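Local coordinates for protein farnesyltransferase, putative (Trypanosoma cruzi, PDB 3WCA) that probably catalyses the magnesium-dependent, NAD(P)H-using condensation of two farnesyl diphosphate molecules to squalene, the first committed step toward lanosterol, at residues R65-V70 with E107-L111; I135-M139 with L167-G171; Y157-C161 with Q201-I206. The protein carries 1 engineered substitution. All coordinates share one frame; numbering follows the deposited sequence.

Contact 1. Residues R65-V70 with E107-L111; sequences RALDTV and ERELL
Glu107 meets Thr69 with the side of its chain and Arg65 with its carboxylate, and these touches join helix 51-72 to the short helix 105-112, the local axes of 65-70 and 107-111 being inclined at 116°. Extended beyond CG, the glutamate runs past the threonine, with its CB 3.5 Å from Thr69 OG1, before OE2 comes to 2.8 Å from Arg65 NH2 near the edge of the guanidinium. This is a salt bridge, but its hydrogen bond is weak and bent, 121° at the hydrogen, and the two flat groups stand almost perpendicular.

Thr69 divides its two branches between its own helix and the neighbour. CG2 lies anti to the backbone N (chi1 -64° for OG1) and meets Leu111 CD1 tip to tip at 3.6 Å, while OG1 turns back and donates to Arg65 O at 2.9 Å. That carbonyl also accepts from Thr69 N, the two donors arriving from opposite faces of its plane. Leu111 spreads its methyls over helix 51-72, for CD2 packs against Ala66 CB at 3.6 Å. Leu110 crosses the arginine chain at about a right angle, its CD2 3.9 Å from Arg65 CG.

Asp68, which binds magnesium together with Glu71 and Asp72 in the DTVED aspartate-rich motif, sits over one face of the Arg65 guanidinium in a long ion pair. The buried Arg65 NE has no partner in the model. One arginine thus stands between a metal-binding aspartate and Glu107, and its positive charge probably eases the gathering of carboxylates beside the magnesium site.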
loop_
_atom_site.group_PDB
_atom_site.type_symbol
_atom_site.label_atom_id
_atom_site.label_comp_id
_atom_site.label_asym_id
_atom_site.label_seq_id
_atom_site.Cartn_x
_atom_site.Cartn_y
_atom_site.Cartn_z
ATOM N N ARG A 65 -3.666 -9.918 5.351
ATOM C CA ARG A 65 -2.304 -10.411 5.364
ATOM C C ARG A 65 -2.318 -11.914 5.120
ATOM O O ARG A 65 -1.408 -12.465 4.497
ATOM C CB ARG A 65 -1.657 -10.109 6.706
ATOM C CG ARG A 65 -0.222 -10.532 6.773
ATOM C CD ARG A 65 0.595 -9.859 5.685
ATOM N NE ARG A 65 1.960 -10.362 5.706
ATOM C CZ ARG A 65 2.974 -9.802 5.063
ATOM N NH1 ARG A 65 2.779 -8.707 4.335
ATOM N NH2 ARG A 65 4.185 -10.336 5.162
ATOM N N ALA A 66 -3.341 -12.581 5.637
ATOM C CA ALA A 66 -3.480 -14.015 5.427
ATOM C C ALA A 66 -3.696 -14.239 3.922
ATOM O O ALA A 66 -3.023 -15.075 3.317
ATOM C CB ALA A 66 -4.670 -14.553 6.225
ATOM N N LEU A 67 -4.621 -13.486 3.320
ATOM C CA LEU A 67 -4.882 -13.615 1.882
ATOM C C LEU A 67 -3.591 -13.458 1.100
ATOM O O LEU A 67 -3.280 -14.258 0.203
ATOM C CB LEU A 67 -5.839 -12.532 1.377
ATOM C CG LEU A 67 -7.307 -12.563 1.770
ATOM C CD1 LEU A 67 -8.029 -11.402 1.090
ATOM C CD2 LEU A 67 -7.904 -13.895 1.366
ATOM N N ASP A 68 -2.857 -12.399 1.428
ATOM C CA ASP A 68 -1.611 -12.107 0.750
ATOM C C ASP A 68 -0.653 -13.284 0.828
ATOM O O ASP A 68 0.040 -13.597 -0.138
ATOM C CB ASP A 68 -0.951 -10.872 1.358
ATOM C CG ASP A 68 0.303 -10.482 0.628
ATOM O OD1 ASP A 68 0.192 -10.052 -0.538
ATOM O OD2 ASP A 68 1.399 -10.622 1.209
ATOM N N THR A 69 -0.618 -13.932 1.985
ATOM C CA THR A 69 0.261 -15.069 2.195
ATOM C C THR A 69 -0.081 -16.227 1.248
ATOM O O THR A 69 0.810 -16.936 0.777
ATOM C CB THR A 69 0.195 -15.529 3.667
ATOM O OG1 THR A 69 0.686 -14.477 4.504
ATOM C CG2 THR A 69 1.038 -16.765 3.890
ATOM N N VAL A 70 -1.367 -16.419 0.964
ATOM C CA VAL A 70 -1.763 -17.483 0.046
ATOM C C VAL A 70 -1.401 -17.071 -1.391
ATOM O O VAL A 70 -0.820 -17.851 -2.147
ATOM C CB VAL A 70 -3.281 -17.770 0.134
ATOM C CG1 VAL A 70 -3.683 -18.793 -0.929
ATOM C CG2 VAL A 70 -3.631 -18.292 1.518
ATOM N N GLU A 107 4.254 -15.609 8.859
ATOM C CA GLU A 107 3.053 -15.638 8.035
ATOM C C GLU A 107 2.453 -17.035 8.135
ATOM O O GLU A 107 1.246 -17.203 8.307
ATOM C CB GLU A 107 3.407 -15.322 6.580
ATOM C CG GLU A 107 3.740 -13.862 6.327
ATOM C CD GLU A 107 4.457 -13.644 5.009
ATOM O OE1 GLU A 107 4.073 -14.288 4.007
ATOM O OE2 GLU A 107 5.401 -12.823 4.974
ATOM N N ARG A 108 3.320 -18.035 8.035
ATOM C CA ARG A 108 2.921 -19.431 8.123
ATOM C C ARG A 108 2.173 -19.617 9.445
ATOM O O ARG A 108 1.094 -20.214 9.493
ATOM C CB ARG A 108 4.181 -20.301 8.076
ATOM C CG ARG A 108 3.981 -21.780 7.803
ATOM C CD ARG A 108 5.330 -22.491 7.855
ATOM N NE ARG A 108 5.232 -23.940 7.688
ATOM C CZ ARG A 108 4.919 -24.548 6.547
ATOM N NH1 ARG A 108 4.669 -23.835 5.456
ATOM N NH2 ARG A 108 4.858 -25.872 6.495
ATOM N N GLU A 109 2.750 -19.078 10.513
ATOM C CA GLU A 109 2.162 -19.167 11.846
ATOM C C GLU A 109 0.804 -18.465 11.914
ATOM O O GLU A 109 -0.100 -18.914 12.621
ATOM C CB GLU A 109 3.114 -18.541 12.863
ATOM C CG GLU A 109 2.768 -18.809 14.317
ATOM C CD GLU A 109 3.669 -18.029 15.260
ATOM O OE1 GLU A 109 4.850 -17.823 14.910
ATOM O OE2 GLU A 109 3.205 -17.626 16.348
ATOM N N LEU A 110 0.668 -17.359 11.185
ATOM C CA LEU A 110 -0.584 -16.605 11.169
ATOM C C LEU A 110 -1.724 -17.503 10.698
ATOM O O LEU A 110 -2.807 -17.523 11.286
ATOM C CB LEU A 110 -0.465 -15.396 10.236
ATOM C CG LEU A 110 -1.739 -14.594 9.949
ATOM C CD1 LEU A 110 -2.331 -14.047 11.230
ATOM C CD2 LEU A 110 -1.402 -13.456 8.992
ATOM N N LEU A 111 -1.471 -18.255 9.638
ATOM C CA LEU A 111 -2.488 -19.143 9.112
ATOM C C LEU A 111 -2.730 -20.374 9.986
ATOM O O LEU A 111 -3.874 -20.760 10.183
ATOM C CB LEU A 111 -2.124 -19.554 7.685
ATOM C CG LEU A 111 -2.221 -18.395 6.689
ATOM C CD1 LEU A 111 -1.588 -18.795 5.371
ATOM C CD2 LEU A 111 -3.681 -18.013 6.490
#

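Contact 2. Residues I135-M139 with L167-G171; sequences ICERM and LVGHG. With FPS (S-[(2E,6E)-3,7,11-trimethyldodeca-2,6,10-trienyl] trihydrogen thiodiphosphate), chain E.
Ile135 packs against Leu167 and Gly171 where segments 135-139 and 167-171, of helices 126-147 and 154-179, run nearly antiparallel (167°) as neighbours in the all-helical isoprenoid synthase fold. The tight part is buried and wholly apolar in its side chains. Ile135 CG1 settles on Gly171 CA at 3.7 Å, an approach that the glycine backbone permits. The Ile135 and Leu167 side chains slide past each other in opposite directions, with Ile135 CG2 3.9 Å from Leu167 CB. Leu167 gives up more surface to the contact than any other residue here; its CD1 fits against the backbone of the facing helix, 3.8 Å from Met139 N.

Toward solvent the packing changes character. The exposed Arg138 crosses Leu167 at about a right angle, and a bend at chi3 (67°) turns the guanidinium to present one face, toward its rim, to Leu167 CD2. His170 stands nearby, its ring edge-to-face with His162.

Val168 links the interface to the substrate-analogue pocket. One methyl, CG2, touches Met139 CE across the helices at 3.9 Å, while the other, CG1, lies 3.7 Å from C8 of the farnesyl chain; the next residue, Gly169, brings its CA within 3.4 Å of C15 of the same ligand.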
loop_
_atom_site.group_PDB
_atom_site.type_symbol
_atom_site.label_atom_id
_atom_site.label_comp_id
_atom_site.label_asym_id
_atom_site.label_seq_id
_atom_site.Cartn_x
_atom_site.Cartn_y
_atom_site.Cartn_z
ATOM N N ILE A 135 -14.516 -6.456 2.378
ATOM C CA ILE A 135 -13.284 -6.107 1.684
ATOM C C ILE A 135 -12.475 -7.370 1.430
ATOM O O ILE A 135 -11.872 -7.522 0.376
ATOM C CB ILE A 135 -12.425 -5.104 2.506
ATOM C CG1 ILE A 135 -13.213 -3.809 2.738
ATOM C CG2 ILE A 135 -11.134 -4.787 1.765
ATOM C CD1 ILE A 135 -13.642 -3.115 1.468
ATOM N N CYS A 136 -12.471 -8.275 2.403
ATOM C CA CYS A 136 -11.736 -9.540 2.291
ATOM C C CYS A 136 -12.122 -10.329 1.038
ATOM O O CYS A 136 -11.264 -10.806 0.297
ATOM C CB CYS A 136 -11.995 -10.405 3.518
ATOM S SG CYS A 136 -11.232 -12.012 3.398
ATOM N N GLU A 137 -13.426 -10.458 0.820
ATOM C CA GLU A 137 -13.961 -11.172 -0.332
ATOM C C GLU A 137 -13.584 -10.490 -1.655
ATOM O O GLU A 137 -13.090 -11.139 -2.579
ATOM C CB GLU A 137 -15.486 -11.272 -0.215
ATOM C CG GLU A 137 -16.151 -11.922 -1.410
ATOM C CD GLU A 137 -17.587 -12.336 -1.135
ATOM O OE1 GLU A 137 -18.408 -11.465 -0.767
ATOM O OE2 GLU A 137 -17.887 -13.540 -1.292
ATOM N N ARG A 138 -13.828 -9.188 -1.751
ATOM C CA ARG A 138 -13.499 -8.466 -2.967
ATOM C C ARG A 138 -11.997 -8.495 -3.296
ATOM O O ARG A 138 -11.621 -8.609 -4.461
ATOM C CB ARG A 138 -14.011 -7.028 -2.867
ATOM C CG ARG A 138 -15.537 -6.933 -2.910
ATOM C CD ARG A 138 -16.041 -5.565 -2.475
ATOM N NE ARG A 138 -15.676 -4.507 -3.413
ATOM C CZ ARG A 138 -15.853 -3.215 -3.166
ATOM N NH1 ARG A 138 -16.381 -2.840 -2.007
ATOM N NH2 ARG A 138 -15.513 -2.298 -4.070
ATOM N N MET A 139 -11.133 -8.403 -2.285
ATOM C CA MET A 139 -9.691 -8.445 -2.548
ATOM C C MET A 139 -9.280 -9.837 -3.009
ATOM O O MET A 139 -8.463 -9.995 -3.917
ATOM C CB MET A 139 -8.876 -8.086 -1.298
ATOM C CG MET A 139 -7.357 -8.318 -1.481
ATOM S SD MET A 139 -6.351 -7.770 -0.063
ATOM C CE MET A 139 -6.880 -6.008 -0.024
ATOM N N LEU A 167 -8.509 -1.005 -1.970
ATOM C CA LEU A 167 -9.614 -1.509 -1.164
ATOM C C LEU A 167 -9.328 -1.373 0.335
ATOM O O LEU A 167 -10.254 -1.263 1.145
ATOM C CB LEU A 167 -9.910 -2.971 -1.515
ATOM C CG LEU A 167 -10.740 -3.200 -2.787
ATOM C CD1 LEU A 167 -10.884 -4.680 -3.058
ATOM C CD2 LEU A 167 -12.119 -2.564 -2.607
ATOM N N VAL A 168 -8.051 -1.408 0.705
ATOM C CA VAL A 168 -7.690 -1.244 2.108
ATOM C C VAL A 168 -8.121 0.183 2.413
ATOM O O VAL A 168 -8.648 0.473 3.480
ATOM C CB VAL A 168 -6.167 -1.385 2.326
ATOM C CG1 VAL A 168 -5.837 -1.217 3.795
ATOM C CG2 VAL A 168 -5.691 -2.752 1.831
ATOM N N GLY A 169 -7.919 1.067 1.440
ATOM C CA GLY A 169 -8.307 2.455 1.603
ATOM C C GLY A 169 -9.811 2.572 1.799
ATOM O O GLY A 169 -10.277 3.372 2.621
ATOM N N HIS A 170 -10.573 1.791 1.030
ATOM C CA HIS A 170 -12.030 1.794 1.146
ATOM C C HIS A 170 -12.389 1.291 2.542
ATOM O O HIS A 170 -13.087 1.967 3.293
ATOM C CB HIS A 170 -12.676 0.874 0.096
ATOM C CG HIS A 170 -12.683 1.435 -1.295
ATOM N ND1 HIS A 170 -13.596 1.041 -2.250
ATOM C CD2 HIS A 170 -11.901 2.368 -1.888
ATOM C CE1 HIS A 170 -13.382 1.710 -3.369
ATOM N NE2 HIS A 170 -12.357 2.522 -3.177
ATOM N N GLY A 171 -11.891 0.101 2.867
ATOM C CA GLY A 171 -12.140 -0.514 4.160
ATOM C C GLY A 171 -11.871 0.410 5.334
ATOM O O GLY A 171 -12.748 0.607 6.176
HETATM C C1 FPS E . 2.434 -3.444 2.209
HETATM S S1 FPS E . 2.479 -4.258 3.881
HETATM C C2 FPS E . 1.012 -2.860 1.943
HETATM C C3 FPS E . 0.622 -1.695 1.291
HETATM C C4 FPS E . 1.574 -0.704 0.660
HETATM C C5 FPS E . -0.861 -1.406 1.230
HETATM C C6 FPS E . -1.559 -0.913 2.536
HETATM C C7 FPS E . -2.547 0.157 2.125
HETATM C C8 FPS E . -3.115 1.082 2.914
HETATM C C10 FPS E . -4.100 2.047 2.227
HETATM C C9 FPS E . -2.835 1.209 4.416
HETATM C C11 FPS E . -4.154 3.396 2.907
HETATM C C12 FPS E . -5.440 4.084 2.530
HETATM C C13 FPS E . -6.142 4.926 3.321
HETATM C C14 FPS E . -5.721 5.308 4.747
HETATM C C15 FPS E . -7.424 5.528 2.752
HETATM P PA FPS E . 3.381 -3.005 5.261
HETATM O O1A FPS E . 2.695 -1.610 5.234
HETATM O O2A FPS E . 3.212 -3.642 6.617
HETATM O O3A FPS E . 5.055 -2.949 5.203
HETATM P PB FPS E . 6.214 -2.715 3.991
HETATM O O1B FPS E . 7.320 -1.722 4.459
HETATM O O2B FPS E . 6.928 -4.085 3.702
HETATM O O3B FPS E . 5.543 -2.051 2.718
#

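Contact 3. Residues Y157-C161 with Q201-I206; sequences YDLYC and QKTNII. With FPS (S-[(2E,6E)-3,7,11-trimethyldodeca-2,6,10-trienyl] trihydrogen thiodiphosphate), chain E.
Lys202 and Asp158 supply the ionic part of the contact between helix 154-179 and helix 191-207, where the local axes of 157-161 and 201-206 are inclined at 113°. The lysine chain is stretched out beyond CG and delivers NZ to Asp158 OD1 at 2.8 Å, a salt bridge with a hydrogen bond that meets the oxygen from above the carboxylate plane, 38° out of it. The same ammonium is also bridged to Asp256 and bonded to His260 NE2, so three partners hold a nitrogen whose residue is buried.

Van der Waals packing follows the aliphatic part of that chain. Tyr157 crosses it obliquely: Tyr157 OH lies 3.5 Å from Lys202 CG, and Tyr157 CE2 lies 3.6 Å from Lys202 CE. Ile205 takes another part of the ring, its CD1 meeting Tyr157 CE1 near the ring plane, at the edge, at 3.9 Å. CG anti to the backbone N (chi1 -179°) sends the tyrosine ring toward helix 191-207, where CE1, CE2 and OH make these contacts. Cys161 SG touches both Lys202 CG at 3.9 Å and Gln201 CG at 4.0 Å.

Ligand contact involves Gln201 again, which serves two partners: CG touches the cysteine, while a bend at chi2 brings OE1 to 3.6 Å from C3 of the farnesyl thiodiphosphate. Asn204 also belongs to the pocket. On the partner helix, Tyr160 OH bonds to Glu71, a magnesium ligand, in a second-shell role. The contact thus lies at the wall of the all-helical class I isoprenoid synthase pocket, with its prenyl chain and magnesium-binding acids.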
loop_
_atom_site.group_PDB
_atom_site.type_symbol
_atom_site.label_atom_id
_atom_site.label_comp_id
_atom_site.label_asym_id
_atom_site.label_seq_id
_atom_site.Cartn_x
_atom_site.Cartn_y
_atom_site.Cartn_z
ATOM N N TYR A 157 -2.542 -2.306 -14.198
ATOM C CA TYR A 157 -1.725 -1.830 -13.077
ATOM C C TYR A 157 -2.634 -1.188 -12.024
ATOM O O TYR A 157 -2.635 -1.596 -10.868
ATOM C CB TYR A 157 -0.692 -0.825 -13.608
ATOM C CG TYR A 157 0.288 -0.225 -12.604
ATOM C CD1 TYR A 157 0.920 -1.011 -11.629
ATOM C CD2 TYR A 157 0.667 1.115 -12.707
ATOM C CE1 TYR A 157 1.914 -0.469 -10.792
ATOM C CE2 TYR A 157 1.651 1.663 -11.879
ATOM C CZ TYR A 157 2.274 0.868 -10.928
ATOM O OH TYR A 157 3.273 1.421 -10.145
ATOM N N ASP A 158 -3.419 -0.199 -12.445
ATOM C CA ASP A 158 -4.357 0.487 -11.565
ATOM C C ASP A 158 -5.376 -0.433 -10.907
ATOM O O ASP A 158 -5.646 -0.311 -9.710
ATOM C CB ASP A 158 -5.100 1.573 -12.337
ATOM C CG ASP A 158 -4.286 2.835 -12.477
ATOM O OD1 ASP A 158 -3.047 2.747 -12.438
ATOM O OD2 ASP A 158 -4.881 3.913 -12.631
ATOM N N LEU A 159 -5.950 -1.354 -11.674
ATOM C CA LEU A 159 -6.950 -2.250 -11.108
ATOM C C LEU A 159 -6.337 -3.196 -10.085
ATOM O O LEU A 159 -6.930 -3.445 -9.034
ATOM C CB LEU A 159 -7.670 -3.040 -12.212
ATOM C CG LEU A 159 -8.811 -3.972 -11.765
ATOM C CD1 LEU A 159 -9.929 -3.153 -11.102
ATOM C CD2 LEU A 159 -9.349 -4.765 -12.985
ATOM N N TYR A 160 -5.153 -3.722 -10.380
ATOM C CA TYR A 160 -4.498 -4.624 -9.438
ATOM C C TYR A 160 -4.169 -3.875 -8.133
ATOM O O TYR A 160 -4.294 -4.439 -7.044
ATOM C CB TYR A 160 -3.211 -5.219 -10.030
ATOM C CG TYR A 160 -2.483 -6.129 -9.063
ATOM C CD1 TYR A 160 -2.926 -7.431 -8.829
ATOM C CD2 TYR A 160 -1.383 -5.666 -8.331
ATOM C CE1 TYR A 160 -2.296 -8.251 -7.883
ATOM C CE2 TYR A 160 -0.747 -6.472 -7.385
ATOM C CZ TYR A 160 -1.209 -7.762 -7.164
ATOM O OH TYR A 160 -0.597 -8.556 -6.219
ATOM N N CYS A 161 -3.742 -2.619 -8.255
ATOM C CA CYS A 161 -3.425 -1.812 -7.086
ATOM C C CYS A 161 -4.699 -1.599 -6.283
ATOM O O CYS A 161 -4.671 -1.576 -5.050
ATOM C CB CYS A 161 -2.824 -0.455 -7.495
ATOM S SG CYS A 161 -1.100 -0.570 -8.066
ATOM N N GLN A 201 0.861 1.794 -2.601
ATOM C CA GLN A 201 1.211 0.574 -3.292
ATOM C C GLN A 201 2.185 0.856 -4.431
ATOM O O GLN A 201 3.172 0.159 -4.577
ATOM C CB GLN A 201 -0.053 -0.128 -3.818
ATOM C CG GLN A 201 0.189 -1.533 -4.391
ATOM C CD GLN A 201 0.776 -2.510 -3.370
ATOM O OE1 GLN A 201 0.330 -2.571 -2.228
ATOM N NE2 GLN A 201 1.769 -3.282 -3.787
ATOM N N LYS A 202 1.920 1.891 -5.215
ATOM C CA LYS A 202 2.783 2.209 -6.344
ATOM C C LYS A 202 4.194 2.621 -5.928
ATOM O O LYS A 202 5.167 2.231 -6.577
ATOM C CB LYS A 202 2.135 3.289 -7.222
ATOM C CG LYS A 202 0.904 2.785 -7.977
ATOM C CD LYS A 202 0.453 3.766 -9.050
ATOM C CE LYS A 202 -0.789 3.266 -9.778
ATOM N NZ LYS A 202 -1.255 4.227 -10.826
ATOM N N THR A 203 4.317 3.396 -4.853
ATOM C CA THR A 203 5.639 3.807 -4.401
ATOM C C THR A 203 6.409 2.564 -3.975
ATOM O O THR A 203 7.603 2.455 -4.230
ATOM C CB THR A 203 5.559 4.815 -3.243
ATOM O OG1 THR A 203 4.825 5.969 -3.676
ATOM C CG2 THR A 203 6.954 5.272 -2.830
ATOM N N ASN A 204 5.729 1.603 -3.360
ATOM C CA ASN A 204 6.438 0.403 -2.957
ATOM C C ASN A 204 6.812 -0.430 -4.176
ATOM O O ASN A 204 7.914 -0.946 -4.249
ATOM C CB ASN A 204 5.609 -0.434 -1.980
ATOM C CG ASN A 204 5.450 0.240 -0.617
ATOM O OD1 ASN A 204 6.184 1.170 -0.275
ATOM N ND2 ASN A 204 4.495 -0.237 0.166
ATOM N N ILE A 205 5.898 -0.562 -5.134
ATOM C CA ILE A 205 6.184 -1.343 -6.339
ATOM C C ILE A 205 7.396 -0.754 -7.074
ATOM O O ILE A 205 8.248 -1.490 -7.600
ATOM C CB ILE A 205 4.938 -1.391 -7.277
ATOM C CG1 ILE A 205 3.972 -2.471 -6.777
ATOM C CG2 ILE A 205 5.357 -1.691 -8.726
ATOM C CD1 ILE A 205 2.624 -2.503 -7.505
ATOM N N ILE A 206 7.477 0.575 -7.093
ATOM C CA ILE A 206 8.587 1.256 -7.734
ATOM C C ILE A 206 9.888 1.001 -6.968
ATOM O O ILE A 206 10.905 0.635 -7.569
ATOM C CB ILE A 206 8.349 2.777 -7.800
ATOM C CG1 ILE A 206 7.206 3.082 -8.766
ATOM C CG2 ILE A 206 9.624 3.490 -8.227
ATOM C CD1 ILE A 206 6.817 4.553 -8.820
HETATM C C1 FPS E . 2.434 -3.444 2.209
HETATM S S1 FPS E . 2.479 -4.258 3.881
HETATM C C2 FPS E . 1.012 -2.860 1.943
HETATM C C3 FPS E . 0.622 -1.695 1.291
HETATM C C4 FPS E . 1.574 -0.704 0.660
HETATM C C5 FPS E . -0.861 -1.406 1.230
HETATM C C6 FPS E . -1.559 -0.913 2.536
HETATM C C7 FPS E . -2.547 0.157 2.125
HETATM C C8 FPS E . -3.115 1.082 2.914
HETATM C C10 FPS E . -4.100 2.047 2.227
HETATM C C9 FPS E . -2.835 1.209 4.416
HETATM C C11 FPS E . -4.154 3.396 2.907
HETATM C C12 FPS E . -5.440 4.084 2.530
HETATM C C13 FPS E . -6.142 4.926 3.321
HETATM C C14 FPS E . -5.721 5.308 4.747
HETATM C C15 FPS E . -7.424 5.528 2.752
HETATM P PA FPS E . 3.381 -3.005 5.261
HETATM O O1A FPS E . 2.695 -1.610 5.234
HETATM O O2A FPS E . 3.212 -3.642 6.617
HETATM O O3A FPS E . 5.055 -2.949 5.203
HETATM P PB FPS E . 6.214 -2.715 3.991
HETATM O O1B FPS E . 7.320 -1.722 4.459
HETATM O O2B FPS E . 6.928 -4.085 3.702
HETATM O O3B FPS E . 5.543 -2.051 2.718
#

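Overall arrangement
The three contacts lie around the active site of this member of the squalene/phytoene synthase family. Contact 1 closes along the chain before the others open, whereas contacts 2 and 3 interleave, both drawing on helix 154-179. Contacts 1 and 2 have centres about 16 Å apart and touch directly: Leu67, on the helix carrying the aspartate-rich motif, packs against Cys136 and Met139. The centres of contacts 2 and 3 are about 15 Å apart; contacts 1 and 3 have centres about 20 Å apart and do not touch, their nearest atoms being about 6 Å apart. Helix 154-179 thereby takes part in both contacts that touch the farnesyl analogue, while contact 1 packs helix 51-72, which carries the magnesium ligands, against helix 105-112.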